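Local coordinates for protein Xaa-Pro Dipeptidase (Alteromonas macleodii, PDB 2QS8) that probably cleaves dipeptides or releases C-terminal residues from short peptides, as a metal-dependent carboxypeptidase of the amidohydrolase superfamily, at residues A[341-355]-A[388-400]. Sequence-based numbering, arbitrary orientation.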
loop_
_atom_site.group_PDB
_atom_site.type_symbol
_atom_site.label_atom_id
_atom_site.label_comp_id
_atom_site.label_asym_id
_atom_site.label_seq_id
_atom_site.Cartn_x
_atom_site.Cartn_y
_atom_site.Cartn_z
ATOM N N PHE A 341 35.893 27.216 3.350
ATOM C CA PHE A 341 36.084 28.400 4.184
ATOM C C PHE A 341 36.396 29.604 3.302
ATOM O O PHE A 341 35.791 30.668 3.441
ATOM C CB PHE A 341 37.242 28.208 5.168
ATOM C CG PHE A 341 36.935 27.286 6.309
ATOM C CD1 PHE A 341 35.877 27.545 7.169
ATOM C CD2 PHE A 341 37.706 26.151 6.522
ATOM C CE1 PHE A 341 35.594 26.678 8.214
ATOM C CE2 PHE A 341 37.430 25.281 7.564
ATOM C CZ PHE A 341 36.374 25.543 8.411
ATOM N N VAL A 342 37.349 29.426 2.393
ATOM C CA VAL A 342 37.741 30.502 1.501
ATOM C C VAL A 342 36.557 30.982 0.660
ATOM O O VAL A 342 36.433 32.176 0.376
ATOM C CB VAL A 342 38.877 30.051 0.571
ATOM C CG1 VAL A 342 39.378 31.242 -0.247
ATOM C CG2 VAL A 342 39.994 29.421 1.389
ATOM N N TYR A 343 35.691 30.050 0.268
ATOM C CA TYR A 343 34.520 30.395 -0.530
ATOM C C TYR A 343 33.504 31.171 0.294
ATOM O O TYR A 343 32.890 32.113 -0.198
ATOM C CB TYR A 343 33.866 29.132 -1.110
ATOM C CG TYR A 343 34.562 28.564 -2.329
ATOM C CD1 TYR A 343 34.682 29.320 -3.499
ATOM C CD2 TYR A 343 35.052 27.256 -2.338
ATOM C CE1 TYR A 343 35.262 28.794 -4.639
ATOM C CE2 TYR A 343 35.640 26.713 -3.482
ATOM C CZ TYR A 343 35.737 27.491 -4.626
ATOM O OH TYR A 343 36.294 26.966 -5.771
HETATM N N MSE A 344 33.333 30.778 1.550
HETATM C CA MSE A 344 32.389 31.443 2.428
HETATM C C MSE A 344 32.799 32.875 2.689
HETATM O O MSE A 344 31.955 33.772 2.744
HETATM C CB MSE A 344 32.287 30.679 3.740
HETATM C CG MSE A 344 31.712 29.309 3.532
HETATM SE SE MSE A 344 31.632 28.371 5.213
HETATM C CE MSE A 344 29.818 28.808 5.804
ATOM N N VAL A 345 34.103 33.085 2.819
ATOM C CA VAL A 345 34.633 34.414 3.061
ATOM C C VAL A 345 34.466 35.305 1.833
ATOM O O VAL A 345 33.932 36.405 1.932
ATOM C CB VAL A 345 36.135 34.365 3.452
ATOM C CG1 VAL A 345 36.669 35.778 3.624
ATOM C CG2 VAL A 345 36.319 33.569 4.748
ATOM N N GLU A 346 34.917 34.831 0.675
ATOM C CA GLU A 346 34.817 35.613 -0.549
ATOM C C GLU A 346 33.385 36.008 -0.880
ATOM O O GLU A 346 33.157 36.944 -1.647
ATOM C CB GLU A 346 35.415 34.844 -1.726
ATOM C CG GLU A 346 36.827 34.357 -1.474
ATOM C CD GLU A 346 37.582 34.057 -2.754
ATOM O OE1 GLU A 346 36.980 33.466 -3.685
ATOM O OE2 GLU A 346 38.785 34.406 -2.816
ATOM N N ASN A 347 32.417 35.308 -0.300
ATOM C CA ASN A 347 31.027 35.624 -0.571
ATOM C C ASN A 347 30.302 36.377 0.541
ATOM O O ASN A 347 29.072 36.320 0.639
ATOM C CB ASN A 347 30.277 34.350 -0.960
ATOM C CG ASN A 347 30.653 33.871 -2.356
ATOM O OD1 ASN A 347 30.218 34.438 -3.356
ATOM N ND2 ASN A 347 31.486 32.838 -2.424
ATOM N N GLY A 348 31.064 37.083 1.378
ATOM C CA GLY A 348 30.459 37.884 2.428
ATOM C C GLY A 348 30.523 37.490 3.891
ATOM O O GLY A 348 30.186 38.303 4.748
HETATM N N MSE A 349 30.938 36.271 4.203
HETATM C CA MSE A 349 30.995 35.876 5.598
HETATM C C MSE A 349 32.373 36.112 6.186
HETATM O O MSE A 349 33.370 35.626 5.654
HETATM C CB MSE A 349 30.625 34.406 5.761
HETATM C CG MSE A 349 30.453 34.015 7.216
HETATM SE SE MSE A 349 30.120 32.085 7.547
HETATM C CE MSE A 349 28.171 32.057 7.876
ATOM N N PRO A 350 32.451 36.873 7.290
ATOM C CA PRO A 350 33.745 37.144 7.926
ATOM C C PRO A 350 34.395 35.850 8.399
ATOM O O PRO A 350 33.711 34.921 8.820
ATOM C CB PRO A 350 33.376 38.083 9.077
ATOM C CG PRO A 350 31.955 37.725 9.380
ATOM C CD PRO A 350 31.360 37.555 8.010
ATOM N N ALA A 351 35.716 35.791 8.323
ATOM C CA ALA A 351 36.465 34.606 8.718
ATOM C C ALA A 351 36.073 33.941 10.045
ATOM O O ALA A 351 35.916 32.725 10.103
ATOM C CB ALA A 351 37.949 34.923 8.728
HETATM N N MSE A 352 35.929 34.721 11.107
HETATM C CA MSE A 352 35.593 34.157 12.405
HETATM C C MSE A 352 34.218 33.500 12.395
HETATM O O MSE A 352 34.017 32.448 13.001
HETATM C CB MSE A 352 35.661 35.238 13.494
HETATM C CG MSE A 352 35.216 34.757 14.868
HETATM SE SE MSE A 352 36.362 33.293 15.485
HETATM C CE MSE A 352 37.582 34.199 16.763
ATOM N N LYS A 353 33.272 34.128 11.706
ATOM C CA LYS A 353 31.927 33.584 11.622
ATOM C C LYS A 353 31.963 32.267 10.860
ATOM O O LYS A 353 31.199 31.348 11.158
ATOM C CB LYS A 353 30.994 34.564 10.923
ATOM C CG LYS A 353 29.808 34.992 11.781
ATOM C CD LYS A 353 30.242 35.620 13.110
ATOM C CE LYS A 353 29.033 36.092 13.919
ATOM N NZ LYS A 353 29.419 36.607 15.264
ATOM N N ALA A 354 32.864 32.180 9.891
ATOM C CA ALA A 354 33.014 30.974 9.100
ATOM C C ALA A 354 33.533 29.843 9.982
ATOM O O ALA A 354 33.020 28.727 9.923
ATOM C CB ALA A 354 33.970 31.220 7.937
ATOM N N ILE A 355 34.542 30.125 10.800
ATOM C CA ILE A 355 35.089 29.099 11.679
ATOM C C ILE A 355 34.054 28.655 12.715
ATOM O O ILE A 355 34.010 27.487 13.097
ATOM C CB ILE A 355 36.346 29.593 12.408
ATOM C CG1 ILE A 355 37.427 29.931 11.385
ATOM C CG2 ILE A 355 36.850 28.522 13.356
ATOM C CD1 ILE A 355 38.658 30.564 11.968
ATOM N N GLY A 388 49.907 30.035 11.640
ATOM C CA GLY A 388 49.331 31.179 10.964
ATOM C C GLY A 388 48.046 31.628 11.619
ATOM O O GLY A 388 47.550 30.979 12.533
ATOM N N ASN A 389 47.506 32.743 11.147
ATOM C CA ASN A 389 46.274 33.297 11.694
ATOM C C ASN A 389 45.120 33.094 10.717
ATOM O O ASN A 389 45.040 33.767 9.693
ATOM C CB ASN A 389 46.445 34.793 11.965
ATOM C CG ASN A 389 45.343 35.353 12.845
ATOM O OD1 ASN A 389 44.169 34.985 12.707
ATOM N ND2 ASN A 389 45.712 36.258 13.751
ATOM N N PRO A 390 44.209 32.157 11.024
ATOM C CA PRO A 390 43.057 31.868 10.166
ATOM C C PRO A 390 42.154 33.075 9.920
ATOM O O PRO A 390 41.523 33.177 8.868
ATOM C CB PRO A 390 42.335 30.761 10.930
ATOM C CG PRO A 390 43.450 30.061 11.635
ATOM C CD PRO A 390 44.274 31.204 12.146
ATOM N N ILE A 391 42.094 33.984 10.891
ATOM C CA ILE A 391 41.256 35.177 10.773
ATOM C C ILE A 391 41.746 36.148 9.691
ATOM O O ILE A 391 40.948 36.882 9.100
ATOM C CB ILE A 391 41.179 35.932 12.118
ATOM C CG1 ILE A 391 40.710 34.980 13.224
ATOM C CG2 ILE A 391 40.225 37.120 12.000
ATOM C CD1 ILE A 391 39.368 34.341 12.967
ATOM N N GLU A 392 43.053 36.148 9.427
ATOM C CA GLU A 392 43.626 37.039 8.425
ATOM C C GLU A 392 43.706 36.408 7.034
ATOM O O GLU A 392 43.726 37.103 6.019
ATOM C CB GLU A 392 45.025 37.489 8.853
ATOM C CG GLU A 392 45.088 38.100 10.247
ATOM C CD GLU A 392 46.426 38.770 10.536
ATOM O OE1 GLU A 392 47.477 38.187 10.183
ATOM O OE2 GLU A 392 46.424 39.876 11.126
ATOM N N ASP A 393 43.762 35.086 7.000
ATOM C CA ASP A 393 43.834 34.344 5.746
ATOM C C ASP A 393 43.410 32.914 6.073
ATOM O O ASP A 393 44.241 32.045 6.337
ATOM C CB ASP A 393 45.260 34.387 5.193
ATOM C CG ASP A 393 45.419 33.595 3.910
ATOM O OD1 ASP A 393 44.407 33.371 3.210
ATOM O OD2 ASP A 393 46.568 33.206 3.597
ATOM N N ILE A 394 42.098 32.700 6.065
ATOM C CA ILE A 394 41.506 31.415 6.389
ATOM C C ILE A 394 41.995 30.261 5.517
ATOM O O ILE A 394 41.847 29.097 5.893
ATOM C CB ILE A 394 39.964 31.505 6.337
ATOM C CG1 ILE A 394 39.349 30.372 7.156
ATOM C CG2 ILE A 394 39.473 31.439 4.891
ATOM C CD1 ILE A 394 37.878 30.586 7.467
ATOM N N SER A 395 42.583 30.575 4.363
ATOM C CA SER A 395 43.091 29.522 3.485
ATOM C C SER A 395 44.284 28.824 4.138
ATOM O O SER A 395 44.751 27.790 3.659
ATOM C CB SER A 395 43.510 30.088 2.122
ATOM O OG SER A 395 44.698 30.853 2.207
ATOM N N VAL A 396 44.774 29.392 5.234
ATOM C CA VAL A 396 45.901 28.799 5.934
ATOM C C VAL A 396 45.443 27.475 6.542
ATOM O O VAL A 396 46.261 26.621 6.894
ATOM C CB VAL A 396 46.435 29.748 7.056
ATOM C CG1 VAL A 396 45.450 29.817 8.211
ATOM C CG2 VAL A 396 47.787 29.269 7.541
ATOM N N LEU A 397 44.128 27.301 6.650
ATOM C CA LEU A 397 43.569 26.082 7.223
ATOM C C LEU A 397 43.849 24.846 6.376
ATOM O O LEU A 397 43.511 23.730 6.763
ATOM C CB LEU A 397 42.064 26.245 7.459
ATOM C CG LEU A 397 41.689 27.065 8.701
ATOM C CD1 LEU A 397 40.193 27.290 8.749
ATOM C CD2 LEU A 397 42.157 26.336 9.957
ATOM N N GLU A 398 44.473 25.048 5.218
ATOM C CA GLU A 398 44.823 23.932 4.352
ATOM C C GLU A 398 45.990 23.186 4.983
ATOM O O GLU A 398 46.224 22.015 4.693
ATOM C CB GLU A 398 45.235 24.427 2.957
ATOM C CG GLU A 398 46.106 23.429 2.184
ATOM C CD GLU A 398 46.491 23.906 0.798
ATOM O OE1 GLU A 398 46.666 25.129 0.607
ATOM O OE2 GLU A 398 46.634 23.051 -0.102
ATOM N N ASN A 399 46.706 23.869 5.871
ATOM C CA ASN A 399 47.878 23.277 6.502
ATOM C C ASN A 399 47.757 22.914 7.978
ATOM O O ASN A 399 48.704 23.094 8.742
ATOM C CB ASN A 399 49.079 24.206 6.302
ATOM C CG ASN A 399 49.226 24.661 4.858
ATOM O OD1 ASN A 399 49.369 25.855 4.589
ATOM N ND2 ASN A 399 49.193 23.710 3.923
ATOM N N VAL A 400 46.598 22.402 8.380
ATOM C CA VAL A 400 46.402 21.973 9.760
ATOM C C VAL A 400 47.449 20.893 9.999
ATOM O O VAL A 400 47.518 19.937 9.242
ATOM C CB VAL A 400 45.014 21.364 9.956
ATOM C CG1 VAL A 400 44.917 20.743 11.337
ATOM C CG2 VAL A 400 43.945 22.434 9.755
#
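Ile394 pushes its side chain between the helices that contain Phe341 and Ile355. Its CG1 lies anti to the backbone N (chi1 -159°), and the nearly extended chain carries Ile394 CD1 inward, 3.4 Å from Phe341 CB. Ala354 CB and Ile355 CG1 also meet this methyl. The other branch of Ile394 turns to the first helix, where its CG2 packs 3.8 Å from Val345 CG2. With an alanine here instead of Ile394, a gap would probably open between the two helices, and Phe341 CB and Ala354 CB would lose the methyl they share.

Leu397 approaches the Phe341 ring over one face. Leu397 CD1 sits 3.9 Å from the centroid of the Phe341 ring, a CH-pi contact. Phe325 also meets this ring, and Ala354 O lies at its edge, in plane. Nearer the surface, Val342 CG2 rests against Ser395 CB at 3.7 Å.

The protein is a TIM-barrel amidohydrolase. Here the loop between strands 383-386 and 400-405 packs on two consecutive helices, 339-346 and 351-357. A Schellman motif with Gly348 at C-prime ends the first helix, and Pro350 is the N-cap residue of the second.

On that second helix, Ala351 CB packs 3.6 Å from Ile391 O. With CG1 of Ile391 anti to the carbonyl carbon (chi1 -54°), Ile391 CD1 is carried to Met352 CB, 3.9 Å away. Met352, a selenomethionine, bends so that SE and CE also lie near this methyl. Ile355 CD1 touches Pro390 CB at 3.8 Å. No hydrogen bond joins the two segments. Within 388-400, an Asx turn links Ile391 N to Asn389 OD1, and Ser395 OG donates to Asp393 OD1 from above the carboxylate plane.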